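Local atomic coordinates of glucose-inhibited division protein A-related protein, probable oxidoreductase (Thermus thermophilus, PDB entry 2CUL), a protein that binds flavin-adenine dinucleotide in a Rossmann-type fold and is probably an oxidoreductase related to the glucose-inhibited division protein GidA. Residues L201-G205 against L206-E210; L94-G98 against N99-G103; P62-R66 against V67-H71; Y76-E79 against G80-P83. All blocks are in the same frame, centred on the assembly; numbering follows the deposited sequence.

Contact 1: residues L201-G205 against L206-E210; sequences LYAVG and LCVRE. With FAD (flavin-adenine dinucleotide), chain B.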
loop_
_atom_site.group_PDB
_atom_site.type_symbol
_atom_site.label_atom_id
_atom_site.label_comp_id
_atom_site.label_asym_id
_atom_site.label_seq_id
_atom_site.Cartn_x
_atom_site.Cartn_y
_atom_site.Cartn_z
ATOM N N LEU A 201 -14.777 -0.969 -0.247
ATOM C CA LEU A 201 -13.488 -0.521 0.272
ATOM C C LEU A 201 -12.737 -1.590 1.056
ATOM O O LEU A 201 -13.305 -2.238 1.932
ATOM C CB LEU A 201 -13.706 0.699 1.169
ATOM C CG LEU A 201 -12.468 1.427 1.698
ATOM C CD1 LEU A 201 -11.695 2.030 0.535
ATOM C CD2 LEU A 201 -12.896 2.518 2.667
ATOM N N TYR A 202 -11.454 -1.749 0.740
ATOM C CA TYR A 202 -10.593 -2.730 1.399
ATOM C C TYR A 202 -9.310 -2.053 1.870
ATOM O O TYR A 202 -8.965 -0.975 1.401
ATOM C CB TYR A 202 -10.225 -3.845 0.417
ATOM C CG TYR A 202 -11.418 -4.604 -0.110
ATOM C CD1 TYR A 202 -11.814 -5.806 0.475
ATOM C CD2 TYR A 202 -12.169 -4.106 -1.171
ATOM C CE1 TYR A 202 -12.928 -6.493 0.015
ATOM C CE2 TYR A 202 -13.287 -4.784 -1.639
ATOM C CZ TYR A 202 -13.661 -5.977 -1.040
ATOM O OH TYR A 202 -14.771 -6.653 -1.495
ATOM N N ALA A 203 -8.609 -2.690 2.802
ATOM C CA ALA A 203 -7.345 -2.162 3.300
ATOM C C ALA A 203 -6.433 -3.340 3.620
ATOM O O ALA A 203 -6.900 -4.404 4.032
ATOM C CB ALA A 203 -7.571 -1.315 4.535
ATOM N N VAL A 204 -5.133 -3.152 3.422
ATOM C CA VAL A 204 -4.172 -4.220 3.671
ATOM C C VAL A 204 -2.811 -3.651 4.063
ATOM O O VAL A 204 -2.495 -2.509 3.741
ATOM C CB VAL A 204 -4.019 -5.104 2.403
ATOM C CG1 VAL A 204 -3.376 -4.305 1.278
ATOM C CG2 VAL A 204 -3.203 -6.339 2.709
ATOM N N GLY A 205 -2.022 -4.447 4.778
ATOM C CA GLY A 205 -0.697 -4.003 5.164
ATOM C C GLY A 205 -0.618 -3.214 6.451
ATOM O O GLY A 205 -1.519 -3.263 7.288
ATOM N N LEU A 206 0.470 -2.466 6.587
ATOM C CA LEU A 206 0.726 -1.680 7.783
ATOM C C LEU A 206 -0.353 -0.657 8.127
ATOM O O LEU A 206 -0.522 -0.320 9.301
ATOM C CB LEU A 206 2.079 -0.972 7.661
ATOM C CG LEU A 206 2.778 -0.748 9.004
ATOM C CD1 LEU A 206 3.311 -2.084 9.510
ATOM C CD2 LEU A 206 3.912 0.258 8.852
ATOM N N CYS A 207 -1.086 -0.159 7.134
ATOM C CA CYS A 207 -2.114 0.827 7.453
ATOM C C CYS A 207 -3.280 0.217 8.235
ATOM O O CYS A 207 -4.152 0.944 8.706
ATOM C CB CYS A 207 -2.606 1.565 6.187
ATOM S SG CYS A 207 -3.721 0.688 5.062
ATOM N N VAL A 208 -3.289 -1.110 8.391
ATOM C CA VAL A 208 -4.342 -1.769 9.174
ATOM C C VAL A 208 -3.810 -2.703 10.262
ATOM O O VAL A 208 -4.464 -2.900 11.285
ATOM C CB VAL A 208 -5.341 -2.569 8.293
ATOM C CG1 VAL A 208 -6.231 -1.611 7.534
ATOM C CG2 VAL A 208 -4.606 -3.483 7.339
ATOM N N ARG A 209 -2.632 -3.281 10.048
ATOM C CA ARG A 209 -2.056 -4.180 11.046
ATOM C C ARG A 209 -0.539 -4.221 10.952
ATOM O O ARG A 209 0.026 -4.190 9.857
ATOM C CB ARG A 209 -2.625 -5.593 10.885
ATOM C CG ARG A 209 -2.104 -6.579 11.918
ATOM C CD ARG A 209 -2.999 -7.802 12.026
ATOM N NE ARG A 209 -3.141 -8.503 10.754
ATOM C CZ ARG A 209 -3.927 -9.560 10.570
ATOM N NH1 ARG A 209 -4.643 -10.041 11.578
ATOM N NH2 ARG A 209 -3.998 -10.133 9.378
ATOM N N GLU A 210 0.118 -4.291 12.105
ATOM C CA GLU A 210 1.575 -4.326 12.138
ATOM C C GLU A 210 2.128 -5.625 11.568
ATOM O O GLU A 210 1.437 -6.647 11.513
ATOM C CB GLU A 210 2.084 -4.139 13.572
ATOM C CG GLU A 210 1.863 -2.745 14.128
ATOM C CD GLU A 210 2.552 -2.530 15.461
ATOM O OE1 GLU A 210 2.158 -3.183 16.450
ATOM O OE2 GLU A 210 3.493 -1.711 15.518
HETATM P PA FAD B . 4.790 0.544 2.182
HETATM O O1A FAD B . 5.336 1.677 2.947
HETATM O O2A FAD B . 5.699 -0.538 1.723
HETATM O O5B FAD B . 4.032 1.095 0.892
HETATM C C5B FAD B . 3.080 2.154 1.015
HETATM C C4B FAD B . 2.993 2.798 -0.363
HETATM O O4B FAD B . 1.824 3.619 -0.367
HETATM C C3B FAD B . 4.176 3.723 -0.712
HETATM O O3B FAD B . 4.716 3.436 -1.985
HETATM C C2B FAD B . 3.576 5.094 -0.610
HETATM O O2B FAD B . 4.231 6.111 -1.333
HETATM C C1B FAD B . 2.139 4.826 -1.046
HETATM N N9A FAD B . 1.166 5.834 -0.632
HETATM C C8A FAD B . 0.871 6.226 0.654
HETATM N N7A FAD B . -0.066 7.165 0.691
HETATM C C5A FAD B . -0.389 7.385 -0.633
HETATM C C6A FAD B . -1.315 8.262 -1.248
HETATM N N6A FAD B . -2.098 9.091 -0.580
HETATM N N1A FAD B . -1.395 8.235 -2.631
HETATM C C2A FAD B . -0.592 7.381 -3.353
HETATM N N3A FAD B . 0.313 6.519 -2.819
HETATM C C4A FAD B . 0.376 6.562 -1.461
HETATM N N1 FAD B . 9.707 -4.348 8.277
HETATM C C2 FAD B . 10.778 -5.170 8.013
HETATM O O2 FAD B . 10.616 -6.322 7.689
HETATM N N3 FAD B . 12.072 -4.641 8.125
HETATM C C4 FAD B . 12.352 -3.341 8.490
HETATM O O4 FAD B . 13.531 -2.936 8.569
HETATM C C4X FAD B . 11.254 -2.500 8.764
HETATM N N5 FAD B . 11.456 -1.181 9.145
HETATM C C5X FAD B . 10.384 -0.351 9.416
HETATM C C6 FAD B . 10.615 0.970 9.798
HETATM C C7 FAD B . 9.564 1.864 10.079
HETATM C C7M FAD B . 9.886 3.282 10.481
HETATM C C8 FAD B . 8.211 1.381 9.965
HETATM C C8M FAD B . 7.030 2.272 10.239
HETATM C C9 FAD B . 7.960 0.040 9.585
HETATM C C9A FAD B . 9.028 -0.853 9.303
HETATM N N10 FAD B . 8.819 -2.223 8.911
HETATM C C10 FAD B . 9.930 -3.044 8.645
HETATM C "C1'" FAD B . 7.430 -2.821 8.790
HETATM C "C2'" FAD B . 6.846 -3.084 7.383
HETATM O "O2'" FAD B . 7.444 -4.229 6.838
HETATM C "C3'" FAD B . 7.051 -1.898 6.420
HETATM O "O3'" FAD B . 6.450 -0.708 6.929
HETATM C "C4'" FAD B . 6.430 -2.138 5.028
HETATM O "O4'" FAD B . 6.892 -1.168 4.091
HETATM C "C5'" FAD B . 4.894 -2.090 5.152
HETATM O "O5'" FAD B . 4.301 -2.361 3.872
HETATM P P FAD B . 3.077 -1.531 3.303
HETATM O O1P FAD B . 2.768 -2.170 2.013
HETATM O O2P FAD B . 1.958 -1.470 4.304
HETATM O O3P FAD B . 3.615 -0.065 3.103
HETATM O O HOH W 1 -0.556 -0.699 4.151
#
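Two backbone hydrogen bonds converge on the carbonyl of G205, where the chain turns after strand 201-203. The N-H of R209 reaches G205 O at 3.0 Å, in the carbonyl plane. The N-H of V208 also reaches G205 O, but from well above that plane. One buried oxygen thus takes two donors and ties the loop to the strand end.

The apolar contact lies beside this turn. CG1 of V208 presses on CB of A203 at 3.3 Å, tighter than usual for two carbons. Its other methyl, CG2, lies between the backbone N and the carbonyl carbon of V208 (chi1 of CG1 -72°) and leans over the backbone of V204 and G205. SG of C207 is 4.4 Å from CB of A203.

The polar contacts to the cofactor lie at L206. Its N-H gives a hydrogen bond to O2P of FAD (2.9 Å). A water donates to the same O2P (2.6 Å) and to V204 O, and accepts from C207 N. The side chain of L206 also touches the cofactor, with CD2 3.3 Å from the ribityl O3' of FAD.

G205 has a positive phi of 87°, and a side chain there would collide with L206 N. The cofactor phosphate is therefore met here by a backbone amide and a water, without a charged side chain from this turn, and the glycine bend probably places that amide.

Contact 2: residues L94-G98 against N99-G103; sequences LLLEG and NRVVG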
loop_
_atom_site.group_PDB
_atom_site.type_symbol
_atom_site.label_atom_id
_atom_site.label_comp_id
_atom_site.label_asym_id
_atom_site.label_seq_id
_atom_site.Cartn_x
_atom_site.Cartn_y
_atom_site.Cartn_z
ATOM N N LEU A 94 -11.449 9.803 -1.073
ATOM C CA LEU A 94 -12.237 8.716 -1.634
ATOM C C LEU A 94 -13.336 9.217 -2.563
ATOM O O LEU A 94 -14.045 10.173 -2.236
ATOM C CB LEU A 94 -12.878 7.897 -0.508
ATOM C CG LEU A 94 -11.948 7.304 0.557
ATOM C CD1 LEU A 94 -12.766 6.449 1.516
ATOM C CD2 LEU A 94 -10.862 6.464 -0.106
ATOM N N LEU A 95 -13.460 8.596 -3.734
ATOM C CA LEU A 95 -14.526 8.962 -4.660
ATOM C C LEU A 95 -15.727 8.152 -4.194
ATOM O O LEU A 95 -15.664 6.925 -4.132
ATOM C CB LEU A 95 -14.178 8.565 -6.096
ATOM C CG LEU A 95 -13.149 9.394 -6.855
ATOM C CD1 LEU A 95 -12.970 8.804 -8.249
ATOM C CD2 LEU A 95 -13.619 10.840 -6.951
ATOM N N LEU A 96 -16.821 8.833 -3.872
ATOM C CA LEU A 96 -18.005 8.142 -3.382
ATOM C C LEU A 96 -19.259 8.332 -4.216
ATOM O O LEU A 96 -19.482 9.386 -4.810
ATOM C CB LEU A 96 -18.329 8.602 -1.954
ATOM C CG LEU A 96 -17.241 8.550 -0.879
ATOM C CD1 LEU A 96 -17.811 9.080 0.437
ATOM C CD2 LEU A 96 -16.748 7.123 -0.707
ATOM N N GLU A 97 -20.067 7.283 -4.257
ATOM C CA GLU A 97 -21.362 7.308 -4.920
ATOM C C GLU A 97 -22.211 6.775 -3.775
ATOM O O GLU A 97 -22.328 5.563 -3.573
ATOM C CB GLU A 97 -21.395 6.375 -6.134
ATOM C CG GLU A 97 -20.386 6.765 -7.202
ATOM C CD GLU A 97 -20.618 6.079 -8.537
ATOM O OE1 GLU A 97 -21.123 4.937 -8.551
ATOM O OE2 GLU A 97 -20.278 6.685 -9.574
ATOM N N GLY A 98 -22.762 7.694 -2.990
ATOM C CA GLY A 98 -23.543 7.285 -1.841
ATOM C C GLY A 98 -22.570 6.730 -0.815
ATOM O O GLY A 98 -21.577 7.379 -0.482
ATOM N N ASN A 99 -22.828 5.521 -0.329
ATOM C CA ASN A 99 -21.943 4.923 0.663
ATOM C C ASN A 99 -20.915 4.001 0.013
ATOM O O ASN A 99 -20.208 3.266 0.699
ATOM C CB ASN A 99 -22.764 4.146 1.696
ATOM C CG ASN A 99 -23.355 2.869 1.136
ATOM O OD1 ASN A 99 -23.507 2.718 -0.074
ATOM N ND2 ASN A 99 -23.705 1.944 2.024
ATOM N N ARG A 100 -20.818 4.057 -1.313
ATOM C CA ARG A 100 -19.877 3.202 -2.027
ATOM C C ARG A 100 -18.638 3.908 -2.571
ATOM O O ARG A 100 -18.732 4.939 -3.240
ATOM C CB ARG A 100 -20.590 2.491 -3.183
ATOM C CG ARG A 100 -19.669 1.638 -4.047
ATOM C CD ARG A 100 -20.457 0.828 -5.067
ATOM N NE ARG A 100 -21.169 -0.282 -4.440
ATOM C CZ ARG A 100 -20.588 -1.399 -4.012
ATOM N NH1 ARG A 100 -19.278 -1.564 -4.148
ATOM N NH2 ARG A 100 -21.313 -2.350 -3.442
ATOM N N VAL A 101 -17.472 3.336 -2.277
ATOM C CA VAL A 101 -16.213 3.879 -2.769
ATOM C C VAL A 101 -16.034 3.332 -4.180
ATOM O O VAL A 101 -16.034 2.114 -4.385
ATOM C CB VAL A 101 -15.018 3.430 -1.901
ATOM C CG1 VAL A 101 -13.717 4.001 -2.465
ATOM C CG2 VAL A 101 -15.215 3.905 -0.466
ATOM N N VAL A 102 -15.891 4.232 -5.147
ATOM C CA VAL A 102 -15.727 3.837 -6.542
ATOM C C VAL A 102 -14.356 4.208 -7.099
ATOM O O VAL A 102 -14.056 3.935 -8.262
ATOM C CB VAL A 102 -16.804 4.492 -7.427
ATOM C CG1 VAL A 102 -18.181 3.985 -7.028
ATOM C CG2 VAL A 102 -16.733 6.004 -7.290
ATOM N N GLY A 103 -13.527 4.833 -6.272
ATOM C CA GLY A 103 -12.201 5.219 -6.721
ATOM C C GLY A 103 -11.603 6.241 -5.780
ATOM O O GLY A 103 -12.037 6.362 -4.634
#
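L95 and V102 meet across the two strands of a beta hairpin. The CB of L95 lies 3.8 Å from CG2 of V102 and also rests on the carbonyl of G103. CG follows the same peptide, 3.7 Å from G103 C. CG stands anti to the carbonyl carbon of L95 (chi1 -75°), and this carries CD1 on toward G103, 3.8 Å from its C. Cut back to alanine, L95 would keep its CB contacts but is likely to leave a gap over G103, where CG and CD1 now lie.

The register rests on the pairs L96 with V101 and E97 with R100. V102 N donates to L95 O at 2.9 Å, and L95 N to G103 O. Nearer the tip, E97 N and R100 O form a bond in the carbonyl plane, and R100 N returns one to E97 O. G98 and N99 make the type II' turn that closes the hairpin. The aliphatic part of E97 lies crosswise over the methyls of V102, with CG 3.6 Å from CG1.

Across the ribbon, CD2 of L96 touches CG2 of V101 at 3.6 Å.

This hairpin joins strand 84-97 to strand 100-106. R113 of strand 112-113 packs beside L95 and V102, while L201 of strand 201-203 meets L94 and V101.

Contact 3: residues P62-R66 against V67-H71; sequences PKDER and VWAFH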
loop_
_atom_site.group_PDB
_atom_site.type_symbol
_atom_site.label_atom_id
_atom_site.label_comp_id
_atom_site.label_asym_id
_atom_site.label_seq_id
_atom_site.Cartn_x
_atom_site.Cartn_y
_atom_site.Cartn_z
ATOM N N PRO A 62 20.444 -12.357 -3.248
ATOM C CA PRO A 62 21.374 -12.649 -2.155
ATOM C C PRO A 62 22.755 -12.013 -2.302
ATOM O O PRO A 62 23.531 -11.976 -1.347
ATOM C CB PRO A 62 21.428 -14.174 -2.154
ATOM C CG PRO A 62 21.258 -14.507 -3.589
ATOM C CD PRO A 62 20.143 -13.574 -4.021
ATOM N N LYS A 63 23.057 -11.501 -3.490
ATOM C CA LYS A 63 24.355 -10.879 -3.719
ATOM C C LYS A 63 24.292 -9.359 -3.832
ATOM O O LYS A 63 25.295 -8.712 -4.131
ATOM C CB LYS A 63 25.007 -11.468 -4.974
ATOM C CG LYS A 63 25.438 -12.919 -4.818
ATOM C CD LYS A 63 26.164 -13.420 -6.059
ATOM C CE LYS A 63 26.693 -14.836 -5.865
ATOM N NZ LYS A 63 27.663 -14.921 -4.738
ATOM N N ASP A 64 23.117 -8.789 -3.582
ATOM C CA ASP A 64 22.946 -7.342 -3.660
ATOM C C ASP A 64 22.024 -6.872 -2.542
ATOM O O ASP A 64 20.809 -7.069 -2.611
ATOM C CB ASP A 64 22.351 -6.962 -5.015
ATOM C CG ASP A 64 22.361 -5.467 -5.261
ATOM O OD1 ASP A 64 22.743 -4.705 -4.347
ATOM O OD2 ASP A 64 21.977 -5.055 -6.374
ATOM N N GLU A 65 22.600 -6.248 -1.520
ATOM C CA GLU A 65 21.813 -5.766 -0.390
ATOM C C GLU A 65 21.339 -4.320 -0.509
ATOM O O GLU A 65 20.636 -3.834 0.370
ATOM C CB GLU A 65 22.600 -5.918 0.916
ATOM C CG GLU A 65 22.948 -7.352 1.274
ATOM C CD GLU A 65 23.446 -7.487 2.699
ATOM O OE1 GLU A 65 24.409 -6.780 3.065
ATOM O OE2 GLU A 65 22.875 -8.303 3.454
ATOM N N ARG A 66 21.713 -3.635 -1.588
ATOM C CA ARG A 66 21.305 -2.241 -1.767
ATOM C C ARG A 66 19.788 -2.123 -1.816
ATOM O O ARG A 66 19.147 -2.662 -2.713
ATOM C CB ARG A 66 21.899 -1.678 -3.057
ATOM C CG ARG A 66 23.418 -1.608 -3.058
ATOM C CD ARG A 66 23.919 -1.172 -4.420
ATOM N NE ARG A 66 23.456 -2.091 -5.457
ATOM C CZ ARG A 66 23.626 -1.905 -6.763
ATOM N NH1 ARG A 66 24.254 -0.825 -7.211
ATOM N NH2 ARG A 66 23.154 -2.799 -7.623
ATOM N N VAL A 67 19.208 -1.407 -0.860
ATOM C CA VAL A 67 17.757 -1.266 -0.835
ATOM C C VAL A 67 17.179 -0.580 -2.074
ATOM O O VAL A 67 16.089 -0.936 -2.517
ATOM C CB VAL A 67 17.283 -0.533 0.441
ATOM C CG1 VAL A 67 17.649 -1.362 1.664
ATOM C CG2 VAL A 67 17.902 0.851 0.523
ATOM N N TRP A 68 17.896 0.382 -2.652
ATOM C CA TRP A 68 17.370 1.038 -3.849
ATOM C C TRP A 68 17.298 0.040 -4.999
ATOM O O TRP A 68 16.364 0.071 -5.794
ATOM C CB TRP A 68 18.232 2.235 -4.270
ATOM C CG TRP A 68 17.697 2.934 -5.518
ATOM C CD1 TRP A 68 17.819 2.516 -6.817
ATOM C CD2 TRP A 68 16.925 4.137 -5.561
ATOM N NE1 TRP A 68 17.169 3.383 -7.662
ATOM C CE2 TRP A 68 16.612 4.388 -6.917
ATOM C CE3 TRP A 68 16.466 5.029 -4.582
ATOM C CZ2 TRP A 68 15.860 5.497 -7.318
ATOM C CZ3 TRP A 68 15.720 6.129 -4.981
ATOM C CH2 TRP A 68 15.423 6.354 -6.340
ATOM N N ALA A 69 18.287 -0.844 -5.084
ATOM C CA ALA A 69 18.314 -1.851 -6.138
ATOM C C ALA A 69 17.145 -2.817 -5.971
ATOM O O ALA A 69 16.567 -3.281 -6.957
ATOM C CB ALA A 69 19.639 -2.608 -6.109
ATOM N N PHE A 70 16.797 -3.127 -4.722
ATOM C CA PHE A 70 15.671 -4.016 -4.460
ATOM C C PHE A 70 14.424 -3.333 -5.022
ATOM O O PHE A 70 13.611 -3.955 -5.703
ATOM C CB PHE A 70 15.501 -4.249 -2.954
ATOM C CG PHE A 70 14.345 -5.148 -2.606
ATOM C CD1 PHE A 70 14.524 -6.522 -2.494
ATOM C CD2 PHE A 70 13.071 -4.620 -2.414
ATOM C CE1 PHE A 70 13.451 -7.362 -2.195
ATOM C CE2 PHE A 70 11.989 -5.451 -2.115
ATOM C CZ PHE A 70 12.180 -6.823 -2.007
ATOM N N HIS A 71 14.285 -2.043 -4.731
ATOM C CA HIS A 71 13.158 -1.270 -5.234
ATOM C C HIS A 71 13.094 -1.350 -6.760
ATOM O O HIS A 71 12.035 -1.594 -7.332
ATOM C CB HIS A 71 13.282 0.200 -4.805
ATOM C CG HIS A 71 12.849 1.174 -5.859
ATOM N ND1 HIS A 71 13.743 1.888 -6.629
ATOM C CD2 HIS A 71 11.616 1.517 -6.304
ATOM C CE1 HIS A 71 13.080 2.626 -7.501
ATOM N NE2 HIS A 71 11.789 2.419 -7.325
#
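The start of helix 67-79 is prepared by an Asx turn, with R66 at the N-cap position and A69 of the first helical turn packed against both D64 and R66. OD1 of D64 accepts the backbone N-H of R66 at 3.1 Å, from above the carboxylate plane. The same oxygen accepts from NE of R66 on its syn side. To complete the salt bridge, NH2 of R66 is 2.8 Å from OD2 of D64, which lies in the guanidinium plane. The arginine thus grips the carboxylate side-on, with one nitrogen to each oxygen. Its chain bends at chi3 (-58°), which turns the edge of the guanidinium to the D64 carboxylate.

The methyl of A69 packs obliquely against this pair. Its CB is 3.4 Å from OD2 of D64 and 3.8 Å from NH2 of R66. The first helical hydrogen bond of the contact runs from F70 N to R66 O, 3.1 Å, in the carbonyl plane. A leucine in place of D64 would probably leave the R66 guanidinium without its mate and free to turn, and the Asx turn would lose its acceptor.

On the inner side of the helix, F70 packs on L56 and A59 of helix 55-59. H71 hydrogen-bonds through NE2 to L36 O.

Contact 4: residues Y76-E79 against G80-P83; sequences YLLE and GLRP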
loop_
_atom_site.group_PDB
_atom_site.type_symbol
_atom_site.label_atom_id
_atom_site.label_comp_id
_atom_site.label_asym_id
_atom_site.label_seq_id
_atom_site.Cartn_x
_atom_site.Cartn_y
_atom_site.Cartn_z
ATOM N N TYR A 76 10.541 -3.343 -11.723
ATOM C CA TYR A 76 10.647 -3.944 -13.049
ATOM C C TYR A 76 9.796 -5.205 -13.177
ATOM O O TYR A 76 9.187 -5.454 -14.223
ATOM C CB TYR A 76 12.110 -4.262 -13.364
ATOM C CG TYR A 76 12.341 -4.639 -14.806
ATOM C CD1 TYR A 76 12.162 -3.702 -15.825
ATOM C CD2 TYR A 76 12.716 -5.931 -15.158
ATOM C CE1 TYR A 76 12.352 -4.045 -17.160
ATOM C CE2 TYR A 76 12.909 -6.287 -16.492
ATOM C CZ TYR A 76 12.726 -5.340 -17.486
ATOM O OH TYR A 76 12.915 -5.684 -18.807
ATOM N N LEU A 77 9.753 -6.002 -12.115
ATOM C CA LEU A 77 8.951 -7.220 -12.125
ATOM C C LEU A 77 7.467 -6.875 -12.292
ATOM O O LEU A 77 6.751 -7.528 -13.052
ATOM C CB LEU A 77 9.173 -8.013 -10.833
ATOM C CG LEU A 77 10.487 -8.796 -10.751
ATOM C CD1 LEU A 77 10.726 -9.287 -9.334
ATOM C CD2 LEU A 77 10.434 -9.964 -11.723
ATOM N N LEU A 78 7.011 -5.844 -11.586
ATOM C CA LEU A 78 5.614 -5.414 -11.680
ATOM C C LEU A 78 5.285 -4.916 -13.081
ATOM O O LEU A 78 4.189 -5.146 -13.594
ATOM C CB LEU A 78 5.329 -4.290 -10.682
ATOM C CG LEU A 78 5.290 -4.671 -9.203
ATOM C CD1 LEU A 78 5.335 -3.421 -8.343
ATOM C CD2 LEU A 78 4.022 -5.470 -8.929
ATOM N N GLU A 79 6.240 -4.233 -13.697
ATOM C CA GLU A 79 6.034 -3.686 -15.030
ATOM C C GLU A 79 5.934 -4.763 -16.105
ATOM O O GLU A 79 5.529 -4.484 -17.233
ATOM C CB GLU A 79 7.153 -2.687 -15.348
ATOM C CG GLU A 79 7.191 -1.538 -14.349
ATOM C CD GLU A 79 8.405 -0.643 -14.492
ATOM O OE1 GLU A 79 9.477 -1.146 -14.895
ATOM O OE2 GLU A 79 8.290 0.561 -14.178
ATOM N N GLY A 80 6.281 -5.996 -15.746
ATOM C CA GLY A 80 6.222 -7.089 -16.701
ATOM C C GLY A 80 4.903 -7.845 -16.704
ATOM O O GLY A 80 4.701 -8.742 -17.525
ATOM N N LEU A 81 4.006 -7.484 -15.791
ATOM C CA LEU A 81 2.701 -8.132 -15.688
ATOM C C LEU A 81 1.694 -7.447 -16.613
ATOM O O LEU A 81 1.297 -6.307 -16.381
ATOM C CB LEU A 81 2.209 -8.077 -14.240
ATOM C CG LEU A 81 3.186 -8.641 -13.204
ATOM C CD1 LEU A 81 2.630 -8.449 -11.804
ATOM C CD2 LEU A 81 3.438 -10.114 -13.488
ATOM N N ARG A 82 1.278 -8.159 -17.655
ATOM C CA ARG A 82 0.341 -7.636 -18.649
ATOM C C ARG A 82 -0.966 -7.029 -18.131
ATOM O O ARG A 82 -1.353 -5.934 -18.540
ATOM C CB ARG A 82 0.011 -8.741 -19.658
ATOM C CG ARG A 82 1.230 -9.394 -20.277
ATOM C CD ARG A 82 1.624 -8.718 -21.575
ATOM N NE ARG A 82 0.631 -8.940 -22.623
ATOM C CZ ARG A 82 0.300 -10.138 -23.096
ATOM N NH1 ARG A 82 0.884 -11.229 -22.617
ATOM N NH2 ARG A 82 -0.617 -10.247 -24.048
ATOM N N PRO A 83 -1.670 -7.731 -17.229
ATOM C CA PRO A 83 -2.938 -7.207 -16.703
ATOM C C PRO A 83 -2.808 -6.072 -15.696
ATOM O O PRO A 83 -3.812 -5.545 -15.219
ATOM C CB PRO A 83 -3.589 -8.438 -16.066
ATOM C CG PRO A 83 -2.897 -9.607 -16.734
ATOM C CD PRO A 83 -1.482 -9.133 -16.824
#
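With CG anti to its own carbonyl carbon (chi1 -54°), L81 folds its side chain back against the carbonyls of L77 and L78. CG lies 3.7 Å from both L77 O and L78 O, and CB is 3.6 Å from L78 O. The second torsion, 176°, extends the chain and brings CD1 to 4.4 Å from CD2 of L78. The two methyls meet loosely.

Two backbone hydrogen bonds run alongside. G80 N donates to L77 O at 3.1 Å. L81 N donates to L78 O at 3.2 Å. Both donors sit well above the carbonyl planes. Both bonds run from residue i+3 back to i. G80 has a negative phi, and its backbone would leave room for a CB.

E79 turns its carboxylate to a salt bridge with K75, one turn back on the helix. L78 packs on A16, and L81 on F20 and A23, all of helix 13-24.

After P83 the chain enters strand 84-97. The contact is a helix C-terminal turn leading into a strand of the Rossmann-type sheet, with a leucine folded against the carbonyls of L77 and L78.

Overall arrangement
Contact 1 is the buried one, with its turn on the FAD phosphate. Contact 2 is partly buried, and contacts 3 and 4 lie at the surface. Contacts 1 and 2 belong to the same mixed sheet and touch through L201, which packs on V101 and L94. Contacts 3 and 4 sit near the two ends of helix 67-79, with centres about 19 Å apart. Contact 2 follows on the next strand. The chemistry differs with place. Contact 1 relies on backbone amides, a water and small apolar groups. Contact 2 uses strand pairing and aliphatic packing. Contact 3 adds a salt bridge at a helix start, whereas contact 4 uses backbone bonds and leucines at a helix end.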